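RNA-binding protein Lsm (Halobacterium salinarum R1, PDB 6TFL) probably binds uridine-containing RNA as a ring of seven identical Sm-like subunits, and also binds calcium. Local coordinates at residues A[6-11]-A[34-39]; A[16-21]-A[28-33]; A[21-26]-A[55-60]. All coordinates share one frame; numbering follows the deposited sequence.

Contact 1: A[6-11]-A[34-39]; sequences RPLDVL and TGYDQH. With URI (uridine), chain Q.
Leu11 sets its CB over the centre of one face of the Tyr36 ring, 3.9 Å from the ring centroid and only 6° off the normal, a CH-pi contact of the helix 7-13 with the strand 32-36. CD1 of the same leucine lies near the CG and CD2 side, 4.0 Å from Tyr36 CD2. Leu8, one helical turn earlier, crosses the ring from the CE2 side with CB and CD2. The ring takes this place because Tyr36 CG stands between the backbone N and the carbonyl carbon (chi1 68°), which turns it up toward the helix. Its hydroxyl comes within 3.2 Å of Leu8 O without a hydrogen bond to it; Tyr36 OH is bonded instead to Glu12 further along the helix. With the ring cut back to an alanine here, the space beneath Leu11 CB would probably be left unfilled and the carboxylate of Glu12 would lose its phenolic partner.

The contact thins out beyond the ring. Leu8 CD1 touches only the backbone of the exposed Gln38, at 3.9 Å from its CA, and no hydrogen bond joins the two segments. There the chain leaves the strand through an Asx turn, in which Asp37 OD1 accepts from His39 N at 2.9 Å while Asp37 OD2 is held by Asn41. The imidazole of the same His39 lies with one face against the uracil, URI C4 being 3.6 Å from His39 CD2. An N-terminal helix packed on a strand of the bent sheet, with the loop after that strand offering a histidine to a uridine, is characteristic of the Sm fold and its RNA-binding site.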
loop_
_atom_site.group_PDB
_atom_site.type_symbol
_atom_site.label_atom_id
_atom_site.label_comp_id
_atom_site.label_asym_id
_atom_site.label_seq_id
_atom_site.Cartn_x
_atom_site.Cartn_y
_atom_site.Cartn_z
ATOM N N ARG A 6 -7.444 20.752 9.705
ATOM C CA ARG A 6 -6.896 19.487 9.253
ATOM C C ARG A 6 -7.585 18.325 9.963
ATOM O O ARG A 6 -7.981 18.450 11.121
ATOM C CB ARG A 6 -5.396 19.437 9.518
ATOM C CG ARG A 6 -4.562 20.344 8.624
ATOM C CD ARG A 6 -3.136 20.483 9.174
ATOM N NE ARG A 6 -2.270 21.274 8.302
ATOM C CZ ARG A 6 -2.173 22.598 8.352
ATOM N NH1 ARG A 6 -2.888 23.283 9.239
ATOM N NH2 ARG A 6 -1.376 23.240 7.510
ATOM N N PRO A 7 -7.755 17.188 9.286
ATOM C CA PRO A 7 -8.342 16.017 9.958
ATOM C C PRO A 7 -7.635 15.612 11.243
ATOM O O PRO A 7 -8.316 15.338 12.237
ATOM C CB PRO A 7 -8.251 14.924 8.881
ATOM C CG PRO A 7 -8.318 15.665 7.598
ATOM C CD PRO A 7 -7.571 16.962 7.839
ATOM N N LEU A 8 -6.300 15.559 11.270
ATOM C CA LEU A 8 -5.640 15.235 12.531
ATOM C C LEU A 8 -5.862 16.327 13.575
ATOM O O LEU A 8 -5.840 16.044 14.780
ATOM C CB LEU A 8 -4.142 14.989 12.314
ATOM C CG LEU A 8 -3.711 13.768 11.466
ATOM C CD1 LEU A 8 -2.207 13.505 11.559
ATOM C CD2 LEU A 8 -4.483 12.514 11.841
ATOM N N ASP A 9 -6.089 17.572 13.144
ATOM C CA ASP A 9 -6.394 18.629 14.104
ATOM C C ASP A 9 -7.814 18.488 14.653
ATOM O O ASP A 9 -8.066 18.785 15.826
ATOM C CB ASP A 9 -6.192 19.998 13.459
ATOM C CG ASP A 9 -4.764 20.520 13.617
ATOM O OD1 ASP A 9 -3.928 19.837 14.259
ATOM O OD2 ASP A 9 -4.481 21.631 13.107
ATOM N N VAL A 10 -8.752 18.015 13.833
ATOM C CA VAL A 10 -10.084 17.720 14.346
ATOM C C VAL A 10 -10.021 16.573 15.349
ATOM O O VAL A 10 -10.743 16.567 16.351
ATOM C CB VAL A 10 -11.040 17.423 13.175
ATOM C CG1 VAL A 10 -12.412 16.997 13.678
ATOM C CG2 VAL A 10 -11.145 18.638 12.239
ATOM N N LEU A 11 -9.154 15.585 15.103
ATOM C CA LEU A 11 -8.973 14.496 16.063
ATOM C C LEU A 11 -8.379 14.999 17.378
ATOM O O LEU A 11 -8.773 14.546 18.457
ATOM C CB LEU A 11 -8.077 13.405 15.479
ATOM C CG LEU A 11 -8.658 12.513 14.382
ATOM C CD1 LEU A 11 -7.669 11.371 14.036
ATOM C CD2 LEU A 11 -10.015 11.972 14.786
ATOM N N THR A 34 -9.245 8.648 23.010
ATOM C CA THR A 34 -8.180 9.006 23.946
ATOM C C THR A 34 -6.797 9.068 23.307
ATOM O O THR A 34 -5.830 9.407 24.001
ATOM C CB THR A 34 -8.138 8.039 25.146
ATOM O OG1 THR A 34 -7.789 6.721 24.706
ATOM C CG2 THR A 34 -9.490 7.995 25.874
ATOM N N GLY A 35 -6.660 8.751 22.024
ATOM C CA GLY A 35 -5.391 8.972 21.356
ATOM C C GLY A 35 -5.474 8.637 19.881
ATOM O O GLY A 35 -6.391 7.948 19.419
ATOM N N TYR A 36 -4.479 9.126 19.151
ATOM C CA TYR A 36 -4.347 8.849 17.734
ATOM C C TYR A 36 -2.901 9.130 17.347
ATOM O O TYR A 36 -2.123 9.676 18.138
ATOM C CB TYR A 36 -5.326 9.693 16.905
ATOM C CG TYR A 36 -4.974 11.141 16.945
ATOM C CD1 TYR A 36 -5.371 11.933 18.018
ATOM C CD2 TYR A 36 -4.218 11.718 15.939
ATOM C CE1 TYR A 36 -5.032 13.261 18.078
ATOM C CE2 TYR A 36 -3.869 13.045 15.991
ATOM C CZ TYR A 36 -4.276 13.813 17.062
ATOM O OH TYR A 36 -3.934 15.140 17.123
ATOM N N ASP A 37 -2.549 8.758 16.114
ATOM C CA ASP A 37 -1.243 9.104 15.569
ATOM C C ASP A 37 -1.370 9.472 14.090
ATOM O O ASP A 37 -2.454 9.439 13.507
ATOM C CB ASP A 37 -0.236 7.970 15.796
ATOM C CG ASP A 37 -0.632 6.676 15.105
ATOM O OD1 ASP A 37 -1.248 6.720 14.002
ATOM O OD2 ASP A 37 -0.307 5.599 15.670
ATOM N N GLN A 38 -0.228 9.786 13.482
ATOM C CA GLN A 38 -0.153 10.245 12.099
ATOM C C GLN A 38 -0.719 9.252 11.097
ATOM O O GLN A 38 -1.098 9.664 10.000
ATOM C CB GLN A 38 1.300 10.547 11.740
ATOM C CG GLN A 38 2.128 11.002 12.948
ATOM C CD GLN A 38 2.707 9.834 13.766
ATOM O OE1 GLN A 38 3.103 8.799 13.210
ATOM N NE2 GLN A 38 2.749 9.999 15.091
ATOM N N HIS A 39 -0.766 7.962 11.413
ATOM C CA HIS A 39 -1.385 7.016 10.488
ATOM C C HIS A 39 -2.895 6.958 10.632
ATOM O O HIS A 39 -3.547 6.208 9.892
ATOM C CB HIS A 39 -0.845 5.606 10.698
ATOM C CG HIS A 39 0.644 5.531 10.762
ATOM N ND1 HIS A 39 1.444 5.706 9.654
ATOM C CD2 HIS A 39 1.480 5.290 11.800
ATOM C CE1 HIS A 39 2.712 5.579 10.010
ATOM N NE2 HIS A 39 2.761 5.330 11.306
HETATM N N1 URI Q . 0.045 2.163 8.943
HETATM C C2 URI Q . -0.964 2.083 9.885
HETATM N N3 URI Q . -0.543 1.867 11.171
HETATM C C4 URI Q . 0.751 1.732 11.610
HETATM C C5 URI Q . 1.744 1.837 10.580
HETATM C C6 URI Q . 1.367 2.052 9.311
HETATM O O2 URI Q . -2.152 2.188 9.606
HETATM O O4 URI Q . 0.938 1.549 12.818
HETATM C "C1'" URI Q . -0.418 2.419 7.571
HETATM C "C2'" URI Q . -0.379 3.886 7.174
HETATM C "C3'" URI Q . -0.427 3.775 5.654
HETATM C "C4'" URI Q . 0.429 2.535 5.388
HETATM O "O2'" URI Q . -1.437 4.620 7.754
HETATM O "O3'" URI Q . -1.771 3.532 5.238
HETATM O "O4'" URI Q . 0.407 1.758 6.627
HETATM C "C5'" URI Q . 1.853 2.840 4.988
HETATM O "O5'" URI Q . 1.906 3.622 3.795
#

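Contact 2: A[16-21]-A[28-33]; sequences EETVTV and EFTGVL. With CA (calcium ion), chain P.
Strands 18-21 and 28-30 run antiparallel at 173° with their axes 4.6 Å apart, and the ladder continues past Gly31, where segment 28-33 turns a corner. This is the beta hairpin of the Sm fold, whose sharply bent strands close its small barrel. Paired backbone bonds link Val19 with Gly31 and Val21 with Phe29, and Glu16 N donates to Leu33 O at 2.7 Å beyond the corner.

On one face Thr20 OG1 and Thr30 OG1 share a hydrogen bond of 2.9 Å. Both hydroxyls stand anti to their own carbonyl carbons (chi1 -64° and -61°), which brings them together over the non-hydrogen-bonded pair. Thr18 CG2 extends this row, 3.9 Å from Thr30 CG2, and Val32 CG1 presses on the backbone of Glu16, 3.4 Å from its C atom. Val19, Val21 and Phe29 point to the other face; beyond the corner Leu33 CB comes within 4.0 Å of Val19 CG2, and Ile44 of strand 42-45 packs against both. Phe29 presents its ring edge to Val21 O.

At the open end, Glu17 reaches the calcium ion that Glu13 O also binds; Glu17 OE2 is 2.8 Å from the metal, while Glu17 OE1 accepts from a calcium-bound water at 2.8 Å.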
loop_
_atom_site.group_PDB
_atom_site.type_symbol
_atom_site.label_atom_id
_atom_site.label_comp_id
_atom_site.label_asym_id
_atom_site.label_seq_id
_atom_site.Cartn_x
_atom_site.Cartn_y
_atom_site.Cartn_z
ATOM N N GLU A 16 -10.918 13.029 24.366
ATOM C CA GLU A 16 -11.743 12.920 25.570
ATOM C C GLU A 16 -13.236 13.025 25.266
ATOM O O GLU A 16 -14.046 12.963 26.200
ATOM C CB GLU A 16 -11.363 13.951 26.653
ATOM C CG GLU A 16 -9.857 14.039 26.932
ATOM C CD GLU A 16 -9.490 14.046 28.424
ATOM O OE1 GLU A 16 -8.326 13.710 28.756
ATOM O OE2 GLU A 16 -10.347 14.400 29.266
ATOM N N GLU A 17 -13.632 13.149 24.001
ATOM C CA GLU A 17 -15.033 13.160 23.596
ATOM C C GLU A 17 -15.385 11.878 22.853
ATOM O O GLU A 17 -14.516 11.097 22.448
ATOM C CB GLU A 17 -15.354 14.377 22.715
ATOM C CG GLU A 17 -15.185 15.720 23.422
ATOM C CD GLU A 17 -14.655 16.804 22.493
ATOM O OE1 GLU A 17 -15.198 16.969 21.375
ATOM O OE2 GLU A 17 -13.690 17.496 22.884
ATOM N N THR A 18 -16.686 11.683 22.655
ATOM C CA THR A 18 -17.192 10.463 22.053
ATOM C C THR A 18 -17.196 10.579 20.533
ATOM O O THR A 18 -17.497 11.641 19.980
ATOM C CB THR A 18 -18.590 10.156 22.586
ATOM O OG1 THR A 18 -18.495 9.916 23.992
ATOM C CG2 THR A 18 -19.150 8.911 21.936
ATOM N N VAL A 19 -16.808 9.486 19.864
ATOM C CA VAL A 19 -16.674 9.427 18.413
ATOM C C VAL A 19 -17.138 8.054 17.953
ATOM O O VAL A 19 -17.183 7.097 18.730
ATOM C CB VAL A 19 -15.219 9.668 17.916
ATOM C CG1 VAL A 19 -14.681 11.017 18.380
ATOM C CG2 VAL A 19 -14.303 8.535 18.359
ATOM N N THR A 20 -17.490 7.963 16.674
ATOM C CA THR A 20 -17.775 6.679 16.044
ATOM C C THR A 20 -16.805 6.464 14.893
ATOM O O THR A 20 -16.632 7.341 14.038
ATOM C CB THR A 20 -19.222 6.582 15.565
ATOM O OG1 THR A 20 -20.079 6.647 16.705
ATOM C CG2 THR A 20 -19.473 5.250 14.870
ATOM N N VAL A 21 -16.154 5.311 14.911
ATOM C CA VAL A 21 -15.209 4.897 13.887
ATOM C C VAL A 21 -15.826 3.744 13.120
ATOM O O VAL A 21 -16.256 2.753 13.724
ATOM C CB VAL A 21 -13.872 4.473 14.507
ATOM C CG1 VAL A 21 -12.877 4.120 13.413
ATOM C CG2 VAL A 21 -13.345 5.580 15.386
ATOM N N GLU A 28 -18.484 -0.948 13.458
ATOM C CA GLU A 28 -18.439 0.393 14.028
ATOM C C GLU A 28 -18.032 0.298 15.486
ATOM O O GLU A 28 -18.417 -0.639 16.186
ATOM C CB GLU A 28 -19.793 1.119 13.939
ATOM C CG GLU A 28 -20.207 1.486 12.526
ATOM C CD GLU A 28 -21.390 2.451 12.467
ATOM O OE1 GLU A 28 -21.960 2.798 13.536
ATOM O OE2 GLU A 28 -21.740 2.859 11.339
ATOM N N PHE A 29 -17.264 1.281 15.942
ATOM C CA PHE A 29 -16.800 1.331 17.320
ATOM C C PHE A 29 -17.102 2.715 17.857
ATOM O O PHE A 29 -16.636 3.711 17.298
ATOM C CB PHE A 29 -15.306 1.030 17.408
ATOM C CG PHE A 29 -14.945 -0.353 16.972
ATOM C CD1 PHE A 29 -14.909 -0.682 15.621
ATOM C CD2 PHE A 29 -14.652 -1.333 17.907
ATOM C CE1 PHE A 29 -14.591 -1.955 15.219
ATOM C CE2 PHE A 29 -14.324 -2.614 17.508
ATOM C CZ PHE A 29 -14.291 -2.924 16.166
ATOM N N THR A 30 -17.894 2.782 18.919
ATOM C CA THR A 30 -18.241 4.046 19.546
ATOM C C THR A 30 -17.637 4.081 20.935
ATOM O O THR A 30 -17.758 3.116 21.693
ATOM C CB THR A 30 -19.758 4.235 19.606
ATOM O OG1 THR A 30 -20.263 4.232 18.271
ATOM C CG2 THR A 30 -20.114 5.563 20.228
ATOM N N GLY A 31 -16.982 5.186 21.254
ATOM C CA GLY A 31 -16.360 5.357 22.550
ATOM C C GLY A 31 -15.637 6.681 22.569
ATOM O O GLY A 31 -15.691 7.464 21.613
ATOM N N VAL A 32 -14.954 6.926 23.674
ATOM C CA VAL A 32 -14.214 8.166 23.845
ATOM C C VAL A 32 -12.876 8.036 23.133
ATOM O O VAL A 32 -12.130 7.073 23.354
ATOM C CB VAL A 32 -14.028 8.483 25.341
ATOM C CG1 VAL A 32 -13.118 9.673 25.531
ATOM C CG2 VAL A 32 -15.364 8.742 25.985
ATOM N N LEU A 33 -12.560 9.007 22.282
ATOM C CA LEU A 33 -11.247 9.054 21.655
ATOM C C LEU A 33 -10.215 9.518 22.684
ATOM O O LEU A 33 -10.303 10.650 23.182
ATOM C CB LEU A 33 -11.270 9.982 20.440
ATOM C CG LEU A 33 -9.927 10.187 19.741
ATOM C CD1 LEU A 33 -9.616 8.987 18.862
ATOM C CD2 LEU A 33 -9.924 11.488 18.935
HETATM CA CA CA P . -12.776 19.961 21.904
HETATM O O HOH W 1 -14.753 19.495 20.235
#

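Contact 3: A[21-26]-A[55-60]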
loop_
_atom_site.group_PDB
_atom_site.type_symbol
_atom_site.label_atom_id
_atom_site.label_comp_id
_atom_site.label_asym_id
_atom_site.label_seq_id
_atom_site.Cartn_x
_atom_site.Cartn_y
_atom_site.Cartn_z
ATOM N N VAL A 21 -16.154 5.311 14.911
ATOM C CA VAL A 21 -15.209 4.897 13.887
ATOM C C VAL A 21 -15.826 3.744 13.120
ATOM O O VAL A 21 -16.256 2.753 13.724
ATOM C CB VAL A 21 -13.872 4.473 14.507
ATOM C CG1 VAL A 21 -12.877 4.120 13.413
ATOM C CG2 VAL A 21 -13.345 5.580 15.386
ATOM N N ARG A 22 -15.861 3.862 11.798
ATOM C CA ARG A 22 -16.412 2.825 10.941
ATOM C C ARG A 22 -15.285 2.206 10.124
ATOM O O ARG A 22 -14.504 2.926 9.491
ATOM C CB ARG A 22 -17.508 3.394 10.043
ATOM C CG ARG A 22 -18.097 2.400 9.041
ATOM C CD ARG A 22 -19.232 3.047 8.227
ATOM N NE ARG A 22 -18.893 3.243 6.814
ATOM C CZ ARG A 22 -19.162 4.357 6.135
ATOM N NH1 ARG A 22 -19.761 5.374 6.753
ATOM N NH2 ARG A 22 -18.831 4.458 4.844
ATOM N N LEU A 23 -15.207 0.879 10.135
ATOM C CA LEU A 23 -14.129 0.145 9.480
ATOM C C LEU A 23 -14.547 -0.377 8.109
ATOM O O LEU A 23 -15.730 -0.474 7.791
ATOM C CB LEU A 23 -13.654 -1.015 10.362
ATOM C CG LEU A 23 -13.193 -0.559 11.741
ATOM C CD1 LEU A 23 -12.452 -1.683 12.430
ATOM C CD2 LEU A 23 -12.317 0.682 11.618
ATOM N N LYS A 24 -13.542 -0.724 7.298
ATOM C CA LYS A 24 -13.814 -1.208 5.945
ATOM C C LYS A 24 -14.661 -2.467 5.953
ATOM O O LYS A 24 -15.428 -2.696 5.014
ATOM C CB LYS A 24 -12.510 -1.461 5.190
ATOM C CG LYS A 24 -11.715 -0.203 4.956
ATOM C CD LYS A 24 -10.417 -0.462 4.219
ATOM C CE LYS A 24 -9.679 0.850 4.043
ATOM N NZ LYS A 24 -8.444 0.661 3.260
ATOM N N ASP A 25 -14.547 -3.293 6.999
ATOM C CA ASP A 25 -15.370 -4.495 7.071
ATOM C C ASP A 25 -16.823 -4.195 7.425
ATOM O O ASP A 25 -17.653 -5.113 7.393
ATOM C CB ASP A 25 -14.777 -5.491 8.079
ATOM C CG ASP A 25 -14.330 -4.824 9.386
ATOM O OD1 ASP A 25 -15.184 -4.234 10.088
ATOM O OD2 ASP A 25 -13.123 -4.892 9.715
ATOM N N GLY A 26 -17.151 -2.945 7.763
ATOM C CA GLY A 26 -18.497 -2.563 8.133
ATOM C C GLY A 26 -18.754 -2.450 9.618
ATOM O O GLY A 26 -19.825 -1.970 10.001
ATOM N N ASP A 55 -5.323 1.811 8.864
ATOM C CA ASP A 55 -5.580 1.311 7.523
ATOM C C ASP A 55 -6.971 0.701 7.374
ATOM O O ASP A 55 -7.454 0.589 6.247
ATOM C CB ASP A 55 -4.506 0.293 7.126
ATOM C CG ASP A 55 -4.716 -1.079 7.773
ATOM O OD1 ASP A 55 -4.898 -2.065 7.019
ATOM O OD2 ASP A 55 -4.682 -1.177 9.031
ATOM N N ASN A 56 -7.630 0.316 8.469
ATOM C CA ASN A 56 -8.994 -0.210 8.415
ATOM C C ASN A 56 -10.080 0.866 8.464
ATOM O O ASN A 56 -11.260 0.539 8.284
ATOM C CB ASN A 56 -9.237 -1.186 9.566
ATOM C CG ASN A 56 -8.152 -2.246 9.671
ATOM O OD1 ASN A 56 -8.128 -3.183 8.886
ATOM N ND2 ASN A 56 -7.242 -2.094 10.643
ATOM N N VAL A 57 -9.720 2.125 8.700
ATOM C CA VAL A 57 -10.707 3.168 8.953
ATOM C C VAL A 57 -11.293 3.662 7.638
ATOM O O VAL A 57 -10.567 3.895 6.660
ATOM C CB VAL A 57 -10.075 4.321 9.744
ATOM C CG1 VAL A 57 -11.083 5.456 9.921
ATOM C CG2 VAL A 57 -9.552 3.807 11.084
ATOM N N VAL A 58 -12.614 3.789 7.599
ATOM C CA VAL A 58 -13.298 4.469 6.503
ATOM C C VAL A 58 -13.610 5.892 6.946
ATOM O O VAL A 58 -13.102 6.859 6.368
ATOM C CB VAL A 58 -14.580 3.728 6.087
ATOM C CG1 VAL A 58 -15.237 4.426 4.911
ATOM C CG2 VAL A 58 -14.264 2.296 5.744
ATOM N N THR A 59 -14.427 6.034 7.992
ATOM C CA THR A 59 -14.776 7.343 8.528
ATOM C C THR A 59 -14.645 7.373 10.047
ATOM O O THR A 59 -14.823 6.360 10.731
ATOM C CB THR A 59 -16.214 7.752 8.158
ATOM O OG1 THR A 59 -17.139 6.848 8.768
ATOM C CG2 THR A 59 -16.423 7.762 6.626
ATOM N N ILE A 60 -14.335 8.556 10.570
ATOM C CA ILE A 60 -14.477 8.858 11.992
ATOM C C ILE A 60 -15.478 9.998 12.127
ATOM O O ILE A 60 -15.384 10.993 11.398
ATOM C CB ILE A 60 -13.136 9.239 12.645
ATOM C CG1 ILE A 60 -12.107 8.112 12.472
ATOM C CG2 ILE A 60 -13.350 9.624 14.125
ATOM C CD1 ILE A 60 -10.709 8.487 12.886
#
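A classic beta bulge interrupts the pairing of strands 18-23 and 57-61, in the part of the Sm fold that leads from the uridine pocket to the subunit interface. Val58 and Thr59 both face Arg22: its carbonyl O accepts a bond of 2.8 Å from Val58 N and a weak one from Thr59 N, while Arg22 N donates to Thr59 O at 2.9 Å, nearly straight at 175°. Beyond the bulge Lys24 N donates to Asn56 O at 2.8 Å, just where segment 21-26 enters the type I turn from Leu23 to Gly26.

The arginine chain bends at chi3 (111°), which carries the guanidinium back across the second strand. Thr59 CG2 sits over one face of it, and Arg22 NH2 approaches Val58 CG1 at 3.6 Å. Val58 CG2 turns to Lys24, 3.7 Å from Lys24 CG, so the valine's two methyls touch the two basic side chains. The side chains of Val21 and Val57 cross at about a right angle, Val21 CG1 lying 4.1 Å from Val57 CG2, and Leu23 CD2 packs against the same valine; Ile52 touches all three side chains.

Lys24 lies extended beside the 3-10 segment, where Lys24 NZ makes a weak bond to Asp55 O at 3.1 Å. Its salt bridge is to Asp55 of the third subunit, whereas Asp55 of this chain pairs with Arg53 and with Lys24 of the second subunit. The backbone N of Asp55 in this chain bonds weakly to O2 of a uridine, so the lysine and aspartate of adjacent subunits are tied in a charge pairing beside the uridine pocket.

In the fold
From the N terminus, the helix 7-13 comes first, and contact 1 closes a long loop by setting it on the end of strand 32-36. Contact 2 lies wholly within that loop, a short hairpin between strand 18-23 and the chain 28-33. The far end of strand 18-23 then pairs with residues 55-60, so contact 3 crosses both earlier contacts along the chain. Strand 18-23 lies between strands 28-30 and 57-61, with contacts 2 and 3 on its two edges and Val21 common to both. Leu11 packs on Leu33 of contact 2 and on Ile60 of contact 3, joining the helix to both, and contacts 1 and 3 also meet the third subunit of the ring.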